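Local coordinates for protein extracellular invertase (Aspergillus kawachii, PDB 5XH8) that acts as a beta-fructofuranosidase with high transfructosylation activity, probably cleaving sucrose and passing its fructosyl group to acceptors to build fructooligosaccharides such as 1-kestose, at residues G100-N105 with P111-T116; P172-N177 with A322-P327; R210-D213 with W219-L222. One frame throughout, in Å; residues are numbered along the deposited sequence.

How the contacts relate
Contacts 1 and 2 are buried, whereas contact 3 lies toward the surface. Contacts 1 and 3 are each a beta hairpin of neighbouring antiparallel strands, one in the sheet 96-150 and the other in the sheet 166-227. Contact 2 differs: it bridges two strands of separate sheets that never pair. It shares the sheet 166-227 with contact 3, which lies within the loop that contact 2 closes. Contact 1 touches contact 2 through Val102 with Lys324 and Ser101 with Pro172. Chemistry follows place: backbone bonds with aliphatic packing in contact 1, one direct hydroxyl bond plus water bridges in contact 2, backbone bonds with a salt bridge and a CH-pi contact in contact 3.

Contact 1. Residues G100-N105 with P111-T116; sequences GSVIPN and PTLLYT
Val102 meets two side chains of the partner strand in different ways. Its CG1, anti to the backbone N (chi1 171°), runs alongside Pro111 and touches CB of that ring at 3.9 Å; its CG2 meets Leu113 CD1 at 4.0 Å, the two side chains crossing at about a right angle. The end of Leu113 leans toward the partner strand, CD1 lying 3.5 Å from Ser101 O. Val102, Pro111 and Leu113 suit this buried layer because their aliphatic side chains bring no polar atoms to satisfy. Gly100 continues the same face opposite Tyr115: the strands approach to 3.6 Å from Gly100 CA to Tyr115 CA, and the absence of a side chain at Gly100 permits this, since Tyr115 CB takes up the space beside it. On the other face stand Ser101 with Leu114 and Ile103 with Thr112. Each of these pairs is joined by two backbone hydrogen bonds, among them Leu114 N to Ser101 O at 2.9 Å. The polar ends turn elsewhere: Ser101 OG bonds Pro172 O and Val174 N, Thr112 OG1 bonds Leu110 O and Ile107 N, and Tyr115 OH bonds Asp93. The hairpin begins a four-stranded antiparallel sheet, with strand 112-118 pairing on its far side with 134-140. Leu44 and Tyr46 of strand 37-47 pack on Val102, while Val174 of strand 166-176 lies against Ile103.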
loop_
_atom_site.group_PDB
_atom_site.type_symbol
_atom_site.label_atom_id
_atom_site.label_comp_id
_atom_site.label_asym_id
_atom_site.label_seq_id
_atom_site.Cartn_x
_atom_site.Cartn_y
_atom_site.Cartn_z
ATOM N N GLY A 100 -5.126 -16.933 -0.714
ATOM C CA GLY A 100 -4.668 -16.611 -2.045
ATOM C C GLY A 100 -4.859 -17.794 -2.972
ATOM O O GLY A 100 -5.218 -18.913 -2.523
ATOM N N SER A 101 -4.593 -17.550 -4.257
ATOM C CA SER A 101 -4.653 -18.577 -5.265
ATOM C C SER A 101 -3.427 -18.498 -6.169
ATOM O O SER A 101 -2.692 -17.487 -6.176
ATOM C CB SER A 101 -5.953 -18.460 -6.077
ATOM O OG SER A 101 -6.111 -17.163 -6.610
ATOM N N VAL A 102 -3.224 -19.581 -6.926
ATOM C CA VAL A 102 -1.988 -19.782 -7.670
ATOM C C VAL A 102 -2.209 -19.826 -9.181
ATOM O O VAL A 102 -3.041 -20.600 -9.688
ATOM C CB VAL A 102 -1.267 -21.056 -7.198
ATOM C CG1 VAL A 102 -0.076 -21.415 -8.111
ATOM C CG2 VAL A 102 -0.825 -20.871 -5.745
ATOM N N ILE A 103 -1.428 -19.004 -9.872
ATOM C CA ILE A 103 -1.198 -19.123 -11.320
ATOM C C ILE A 103 -0.097 -20.169 -11.496
ATOM O O ILE A 103 1.041 -19.916 -11.136
ATOM C CB ILE A 103 -0.772 -17.768 -11.959
ATOM C CG1 ILE A 103 -1.864 -16.720 -11.730
ATOM C CG2 ILE A 103 -0.450 -17.954 -13.455
ATOM C CD1 ILE A 103 -1.462 -15.306 -12.104
ATOM N N PRO A 104 -0.437 -21.366 -11.995
ATOM C CA PRO A 104 0.544 -22.461 -11.946
ATOM C C PRO A 104 1.801 -22.226 -12.766
ATOM O O PRO A 104 2.911 -22.578 -12.340
ATOM C CB PRO A 104 -0.239 -23.667 -12.498
ATOM C CG PRO A 104 -1.659 -23.316 -12.253
ATOM C CD PRO A 104 -1.745 -21.836 -12.475
ATOM N N ASN A 105 1.618 -21.607 -13.922
ATOM C CA ASN A 105 2.705 -21.295 -14.816
ATOM C C ASN A 105 2.812 -19.778 -14.887
ATOM O O ASN A 105 2.277 -19.155 -15.800
ATOM C CB ASN A 105 2.406 -21.908 -16.191
ATOM C CG ASN A 105 3.670 -22.275 -16.938
ATOM O OD1 ASN A 105 4.661 -21.556 -16.877
ATOM N ND2 ASN A 105 3.661 -23.439 -17.607
ATOM N N PRO A 111 5.022 -21.513 -10.017
ATOM C CA PRO A 111 3.738 -21.290 -9.359
ATOM C C PRO A 111 3.770 -19.921 -8.674
ATOM O O PRO A 111 4.727 -19.607 -7.932
ATOM C CB PRO A 111 3.652 -22.430 -8.333
ATOM C CG PRO A 111 4.626 -23.471 -8.815
ATOM C CD PRO A 111 5.711 -22.714 -9.502
ATOM N N THR A 112 2.793 -19.096 -8.997
ATOM C CA THR A 112 2.794 -17.699 -8.593
ATOM C C THR A 112 1.540 -17.466 -7.751
ATOM O O THR A 112 0.433 -17.580 -8.236
ATOM C CB THR A 112 2.870 -16.778 -9.826
ATOM O OG1 THR A 112 4.134 -16.982 -10.494
ATOM C CG2 THR A 112 2.758 -15.321 -9.413
ATOM N N LEU A 113 1.742 -17.177 -6.472
ATOM C CA LEU A 113 0.646 -16.961 -5.513
ATOM C C LEU A 113 0.266 -15.491 -5.470
ATOM O O LEU A 113 1.124 -14.635 -5.211
ATOM C CB LEU A 113 1.089 -17.395 -4.113
ATOM C CG LEU A 113 0.145 -17.093 -2.948
ATOM C CD1 LEU A 113 -1.114 -17.908 -3.046
ATOM C CD2 LEU A 113 0.858 -17.361 -1.628
ATOM N N LEU A 114 -1.014 -15.207 -5.708
ATOM C CA LEU A 114 -1.601 -13.912 -5.419
ATOM C C LEU A 114 -2.469 -14.083 -4.164
ATOM O O LEU A 114 -3.409 -14.874 -4.168
ATOM C CB LEU A 114 -2.451 -13.421 -6.599
ATOM C CG LEU A 114 -3.114 -12.049 -6.465
ATOM C CD1 LEU A 114 -2.101 -10.931 -6.324
ATOM C CD2 LEU A 114 -4.021 -11.781 -7.656
ATOM N N TYR A 115 -2.178 -13.320 -3.113
ATOM C CA TYR A 115 -2.819 -13.528 -1.814
ATOM C C TYR A 115 -3.081 -12.233 -1.081
ATOM O O TYR A 115 -2.470 -11.177 -1.385
ATOM C CB TYR A 115 -1.950 -14.444 -0.943
ATOM C CG TYR A 115 -0.697 -13.796 -0.349
ATOM C CD1 TYR A 115 0.466 -13.657 -1.105
ATOM C CD2 TYR A 115 -0.681 -13.334 0.959
ATOM C CE1 TYR A 115 1.601 -13.067 -0.569
ATOM C CE2 TYR A 115 0.446 -12.725 1.495
ATOM C CZ TYR A 115 1.589 -12.596 0.730
ATOM O OH TYR A 115 2.713 -12.030 1.271
ATOM N N THR A 116 -3.976 -12.308 -0.106
ATOM C CA THR A 116 -4.292 -11.132 0.692
ATOM C C THR A 116 -3.283 -10.984 1.826
ATOM O O THR A 116 -3.237 -11.801 2.754
ATOM C CB THR A 116 -5.724 -11.131 1.237
ATOM O OG1 THR A 116 -6.650 -11.151 0.140
ATOM C CG2 THR A 116 -5.972 -9.853 2.056
#

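Contact 2. Residues P172-N177 with A322-P327; sequences PYVFQN and AGKVLP
Tyr173 reaches across to Gly323, giving its hydroxyl hydrogen to the glycine carbonyl in a short bond of 2.6 Å from Tyr173 OH to Gly323 O. The phenol arrives because CG stands anti to the backbone N (chi1 -166°), which carries the ring out from strand 172-176 and lays its hydroxyl edge against strand 322-326. Gly323 O lies in the plane of the ring, yet the hydroxyl stands 58° out of the carbonyl plane and so does not follow a lone pair. A tyrosine suits this place, being long enough to span two strands whose axes remain 9.1 Å apart, and polar at its tip. The same hydroxyl accepts from water 1, which also takes a weak bond from Val325 N. Next in sequence, Val174 sends its CG2 to within 3.9 Å of Lys324 NZ, while its carbonyl oxygen receives hydrogens from waters 2 and 3. Both waters in turn accept from Lys324 NZ, making a doubled bridge. Water 2 sits over the centre of the Tyr173 ring, 3.2 Å above its plane. The lysine chain, bent at chi2 (67°), brings its nitrogen above that ring too, but 6.0 Å from NZ to the centroid allows at most a weak cation-pi attraction. Strand 166-176, outermost in its four-stranded sheet, thus meets strand 318-326 of another sheet of the family 32 beta-propeller domain through side chains and water, without strand pairing. The buried Lys324 ammonium has as acceptors the Val102 carbonyl and two waters, oxygens that would stabilise its positive charge and probably favour the protonated form.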
loop_
_atom_site.group_PDB
_atom_site.type_symbol
_atom_site.label_atom_id
_atom_site.label_comp_id
_atom_site.label_asym_id
_atom_site.label_seq_id
_atom_site.Cartn_x
_atom_site.Cartn_y
_atom_site.Cartn_z
ATOM N N PRO A 172 -8.260 -13.287 -3.246
ATOM C CA PRO A 172 -8.196 -13.225 -4.702
ATOM C C PRO A 172 -8.196 -14.626 -5.311
ATOM O O PRO A 172 -7.465 -15.528 -4.821
ATOM C CB PRO A 172 -6.875 -12.495 -4.966
ATOM C CG PRO A 172 -6.047 -12.759 -3.739
ATOM C CD PRO A 172 -7.037 -12.719 -2.628
ATOM N N TYR A 173 -9.033 -14.795 -6.338
ATOM C CA TYR A 173 -9.187 -16.063 -7.051
ATOM C C TYR A 173 -8.854 -15.865 -8.532
ATOM O O TYR A 173 -9.625 -15.240 -9.282
ATOM C CB TYR A 173 -10.605 -16.609 -6.876
ATOM C CG TYR A 173 -10.715 -18.055 -7.296
ATOM C CD1 TYR A 173 -10.460 -19.097 -6.381
ATOM C CD2 TYR A 173 -11.025 -18.397 -8.606
ATOM C CE1 TYR A 173 -10.530 -20.431 -6.771
ATOM C CE2 TYR A 173 -11.080 -19.735 -9.018
ATOM C CZ TYR A 173 -10.836 -20.754 -8.093
ATOM O OH TYR A 173 -10.889 -22.086 -8.496
ATOM N N VAL A 174 -7.699 -16.388 -8.923
ATOM C CA VAL A 174 -7.237 -16.330 -10.302
ATOM C C VAL A 174 -7.903 -17.425 -11.150
ATOM O O VAL A 174 -8.098 -18.591 -10.710
ATOM C CB VAL A 174 -5.700 -16.418 -10.426
ATOM C CG1 VAL A 174 -5.026 -15.339 -9.620
ATOM C CG2 VAL A 174 -5.165 -17.787 -10.034
ATOM N N PHE A 175 -8.278 -17.040 -12.366
ATOM C CA PHE A 175 -8.922 -17.967 -13.300
ATOM C C PHE A 175 -8.866 -17.441 -14.734
ATOM O O PHE A 175 -8.696 -16.243 -14.945
ATOM C CB PHE A 175 -10.385 -18.256 -12.917
ATOM C CG PHE A 175 -11.307 -17.087 -13.084
ATOM C CD1 PHE A 175 -11.305 -16.042 -12.163
ATOM C CD2 PHE A 175 -12.205 -17.025 -14.163
ATOM C CE1 PHE A 175 -12.152 -14.969 -12.306
ATOM C CE2 PHE A 175 -13.039 -15.934 -14.315
ATOM C CZ PHE A 175 -13.012 -14.902 -13.388
ATOM N N GLN A 176 -9.005 -18.370 -15.675
ATOM C CA GLN A 176 -9.060 -18.107 -17.114
ATOM C C GLN A 176 -10.452 -18.416 -17.618
ATOM O O GLN A 176 -11.132 -19.317 -17.094
ATOM C CB GLN A 176 -8.033 -18.962 -17.831
ATOM C CG GLN A 176 -6.626 -18.545 -17.460
ATOM C CD GLN A 176 -5.544 -19.362 -18.140
ATOM O OE1 GLN A 176 -5.482 -20.584 -18.005
ATOM N NE2 GLN A 176 -4.657 -18.685 -18.846
ATOM N N ASN A 177 -10.899 -17.653 -18.622
ATOM C CA ASN A 177 -12.226 -17.887 -19.211
ATOM C C ASN A 177 -12.385 -17.267 -20.630
ATOM O O ASN A 177 -12.342 -16.044 -20.779
ATOM C CB ASN A 177 -13.331 -17.382 -18.290
ATOM C CG ASN A 177 -14.705 -17.811 -18.774
ATOM O OD1 ASN A 177 -15.298 -17.157 -19.632
ATOM N ND2 ASN A 177 -15.180 -18.951 -18.282
ATOM N N ALA A 322 -12.574 -23.850 -1.444
ATOM C CA ALA A 322 -11.603 -23.536 -2.450
ATOM C C ALA A 322 -11.454 -24.729 -3.356
ATOM O O ALA A 322 -11.132 -25.846 -2.923
ATOM C CB ALA A 322 -10.254 -23.188 -1.845
ATOM N N GLY A 323 -11.565 -24.434 -4.636
ATOM C CA GLY A 323 -11.521 -25.415 -5.699
ATOM C C GLY A 323 -10.526 -24.970 -6.750
ATOM O O GLY A 323 -10.043 -23.839 -6.729
ATOM N N LYS A 324 -10.206 -25.870 -7.658
ATOM C CA LYS A 324 -9.243 -25.591 -8.699
ATOM C C LYS A 324 -9.486 -26.523 -9.867
ATOM O O LYS A 324 -9.870 -27.675 -9.677
ATOM C CB LYS A 324 -7.820 -25.823 -8.181
ATOM C CG LYS A 324 -6.700 -25.253 -9.037
ATOM C CD LYS A 324 -6.724 -23.720 -9.049
ATOM C CE LYS A 324 -5.454 -23.098 -9.643
ATOM N NZ LYS A 324 -5.559 -21.608 -9.553
ATOM N N VAL A 325 -9.191 -26.024 -11.058
ATOM C CA VAL A 325 -9.115 -26.833 -12.262
ATOM C C VAL A 325 -8.045 -27.883 -12.087
ATOM O O VAL A 325 -6.917 -27.583 -11.682
ATOM C CB VAL A 325 -8.758 -25.970 -13.507
ATOM C CG1 VAL A 325 -8.509 -26.853 -14.731
ATOM C CG2 VAL A 325 -9.897 -25.007 -13.776
ATOM N N LEU A 326 -8.406 -29.126 -12.384
ATOM C CA LEU A 326 -7.444 -30.237 -12.405
ATOM C C LEU A 326 -7.463 -30.809 -13.820
ATOM O O LEU A 326 -8.475 -31.399 -14.227
ATOM C CB LEU A 326 -7.857 -31.320 -11.380
ATOM C CG LEU A 326 -6.997 -32.585 -11.310
ATOM C CD1 LEU A 326 -5.578 -32.278 -10.828
ATOM C CD2 LEU A 326 -7.659 -33.651 -10.431
ATOM N N PRO A 327 -6.378 -30.614 -14.582
ATOM C CA PRO A 327 -6.479 -31.074 -15.966
ATOM C C PRO A 327 -6.377 -32.597 -16.119
ATOM O O PRO A 327 -5.742 -33.294 -15.302
ATOM C CB PRO A 327 -5.313 -30.357 -16.668
ATOM C CG PRO A 327 -4.335 -30.100 -15.597
ATOM C CD PRO A 327 -5.125 -29.879 -14.340
HETATM O O HOH W 1 -9.644 -22.754 -10.959
HETATM O O HOH W 2 -7.666 -20.027 -8.462
HETATM O O HOH W 3 -7.596 -21.072 -11.542
#

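Contact 3. Residues R210-D213 with W219-L222; sequences RQYD and WEYL
Arg210 and Glu220 lie side by side and point the same way, joined by a salt bridge in which both Arg210 NE, at 2.9 Å, and Arg210 NH2, at 3.2 Å, donate to the single atom Glu220 OE1. This oxygen lies close to the guanidinium plane, but both donors reach it from one face of the carboxylate, whose plane is turned 46° from the guanidinium. An arginine and a glutamate suit this partly exposed face, their long chains running beside one another. The arginine CG sits between the backbone N and the carbonyl carbon (chi1 68°), and the chain then extends to NE. Leu222 crosses it at about a right angle: CD1 touches Arg210 CB at 3.9 Å, and CD2 lies over one face of the guanidinium. The Tyr212 ring presents its edge to Glu220 OE1. On the other side of the sheet the Trp219 indole turns one face to Gln211, whose CB lies over it, 4.1 Å from the centroid of the six-membered ring, in a CH-pi contact; so broad a surface suits covering the Gln211 backbone and CB. Two backbone bonds between Arg210 and Glu220 set this register, the shorter running from Glu220 N to Arg210 O at 2.8 Å. Farther out, Arg210 NH1 is held by Ser186 OG and Leu184 O, and Trp219 NE1 by Phe216 O. Tyr212 meets Phe162 of the second subunit edge-to-face, so this turn reaches the dimer interface. Together the strands form a beta hairpin, the last two of a four-stranded antiparallel sheet, the blade unit of the five-bladed beta-propeller of glycoside hydrolase family 32.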
loop_
_atom_site.group_PDB
_atom_site.type_symbol
_atom_site.label_atom_id
_atom_site.label_comp_id
_atom_site.label_asym_id
_atom_site.label_seq_id
_atom_site.Cartn_x
_atom_site.Cartn_y
_atom_site.Cartn_z
ATOM N N ARG A 210 -8.611 -7.978 -14.584
ATOM C CA ARG A 210 -7.812 -8.781 -15.520
ATOM C C ARG A 210 -6.385 -8.316 -15.491
ATOM O O ARG A 210 -6.129 -7.148 -15.220
ATOM C CB ARG A 210 -8.379 -8.721 -16.939
ATOM C CG ARG A 210 -8.276 -7.390 -17.660
ATOM C CD ARG A 210 -8.817 -7.516 -19.087
ATOM N NE ARG A 210 -8.935 -6.200 -19.679
ATOM C CZ ARG A 210 -9.513 -5.911 -20.850
ATOM N NH1 ARG A 210 -10.067 -6.846 -21.619
ATOM N NH2 ARG A 210 -9.527 -4.650 -21.256
ATOM N N GLN A 211 -5.455 -9.224 -15.772
ATOM C CA GLN A 211 -4.052 -8.859 -15.863
ATOM C C GLN A 211 -3.897 -7.819 -16.979
ATOM O O GLN A 211 -4.570 -7.896 -18.008
ATOM C CB GLN A 211 -3.139 -10.075 -16.109
ATOM C CG GLN A 211 -3.205 -10.671 -17.484
ATOM C CD GLN A 211 -2.210 -11.787 -17.711
ATOM O OE1 GLN A 211 -0.993 -11.628 -17.576
ATOM N NE2 GLN A 211 -2.714 -12.904 -18.100
ATOM N N TYR A 212 -3.070 -6.829 -16.722
ATOM C CA TYR A 212 -2.817 -5.743 -17.659
ATOM C C TYR A 212 -1.509 -5.993 -18.421
ATOM O O TYR A 212 -1.371 -5.618 -19.582
ATOM C CB TYR A 212 -2.733 -4.442 -16.868
ATOM C CG TYR A 212 -2.614 -3.195 -17.708
ATOM C CD1 TYR A 212 -3.723 -2.706 -18.411
ATOM C CD2 TYR A 212 -1.411 -2.483 -17.778
ATOM C CE1 TYR A 212 -3.636 -1.557 -19.175
ATOM C CE2 TYR A 212 -1.315 -1.320 -18.531
ATOM C CZ TYR A 212 -2.434 -0.869 -19.225
ATOM O OH TYR A 212 -2.373 0.267 -19.981
ATOM N N ASP A 213 -0.558 -6.621 -17.734
ATOM C CA ASP A 213 0.736 -6.961 -18.276
ATOM C C ASP A 213 0.993 -8.442 -18.050
ATOM O O ASP A 213 0.488 -9.074 -17.091
ATOM C CB ASP A 213 1.839 -6.179 -17.571
ATOM C CG ASP A 213 1.909 -6.481 -16.043
ATOM O OD1 ASP A 213 0.914 -6.246 -15.337
ATOM O OD2 ASP A 213 2.949 -6.980 -15.559
ATOM N N TRP A 219 -3.268 -4.899 -12.484
ATOM C CA TRP A 219 -4.552 -5.568 -12.606
ATOM C C TRP A 219 -5.623 -4.533 -12.899
ATOM O O TRP A 219 -5.940 -3.669 -12.069
ATOM C CB TRP A 219 -4.850 -6.386 -11.328
ATOM C CG TRP A 219 -3.881 -7.508 -11.217
ATOM C CD1 TRP A 219 -2.627 -7.448 -10.696
ATOM C CD2 TRP A 219 -4.054 -8.844 -11.707
ATOM N NE1 TRP A 219 -2.003 -8.665 -10.820
ATOM C CE2 TRP A 219 -2.862 -9.539 -11.437
ATOM C CE3 TRP A 219 -5.096 -9.510 -12.372
ATOM C CZ2 TRP A 219 -2.683 -10.869 -11.793
ATOM C CZ3 TRP A 219 -4.921 -10.836 -12.721
ATOM C CH2 TRP A 219 -3.732 -11.504 -12.434
ATOM N N GLU A 220 -6.176 -4.618 -14.108
ATOM C CA GLU A 220 -7.144 -3.648 -14.579
ATOM C C GLU A 220 -8.492 -3.962 -13.973
ATOM O O GLU A 220 -8.971 -5.086 -14.075
ATOM C CB GLU A 220 -7.204 -3.700 -16.103
ATOM C CG GLU A 220 -8.198 -2.729 -16.708
ATOM C CD GLU A 220 -8.206 -2.768 -18.233
ATOM O OE1 GLU A 220 -7.669 -3.705 -18.851
ATOM O OE2 GLU A 220 -8.750 -1.828 -18.809
ATOM N N TYR A 221 -9.121 -2.969 -13.360
ATOM C CA TYR A 221 -10.411 -3.151 -12.718
ATOM C C TYR A 221 -11.533 -3.200 -13.764
ATOM O O TYR A 221 -11.608 -2.321 -14.622
ATOM C CB TYR A 221 -10.676 -2.015 -11.732
ATOM C CG TYR A 221 -11.998 -2.136 -10.996
ATOM C CD1 TYR A 221 -12.353 -3.319 -10.332
ATOM C CD2 TYR A 221 -12.894 -1.067 -10.956
ATOM C CE1 TYR A 221 -13.569 -3.418 -9.655
ATOM C CE2 TYR A 221 -14.105 -1.160 -10.283
ATOM C CZ TYR A 221 -14.433 -2.334 -9.627
ATOM O OH TYR A 221 -15.651 -2.419 -8.981
ATOM N N LEU A 222 -12.395 -4.212 -13.677
ATOM C CA LEU A 222 -13.499 -4.412 -14.624
ATOM C C LEU A 222 -14.878 -4.262 -14.009
ATOM O O LEU A 222 -15.898 -4.574 -14.651
ATOM C CB LEU A 222 -13.381 -5.785 -15.255
ATOM C CG LEU A 222 -12.101 -6.010 -16.048
ATOM C CD1 LEU A 222 -12.008 -7.463 -16.438
ATOM C CD2 LEU A 222 -12.023 -5.104 -17.283
#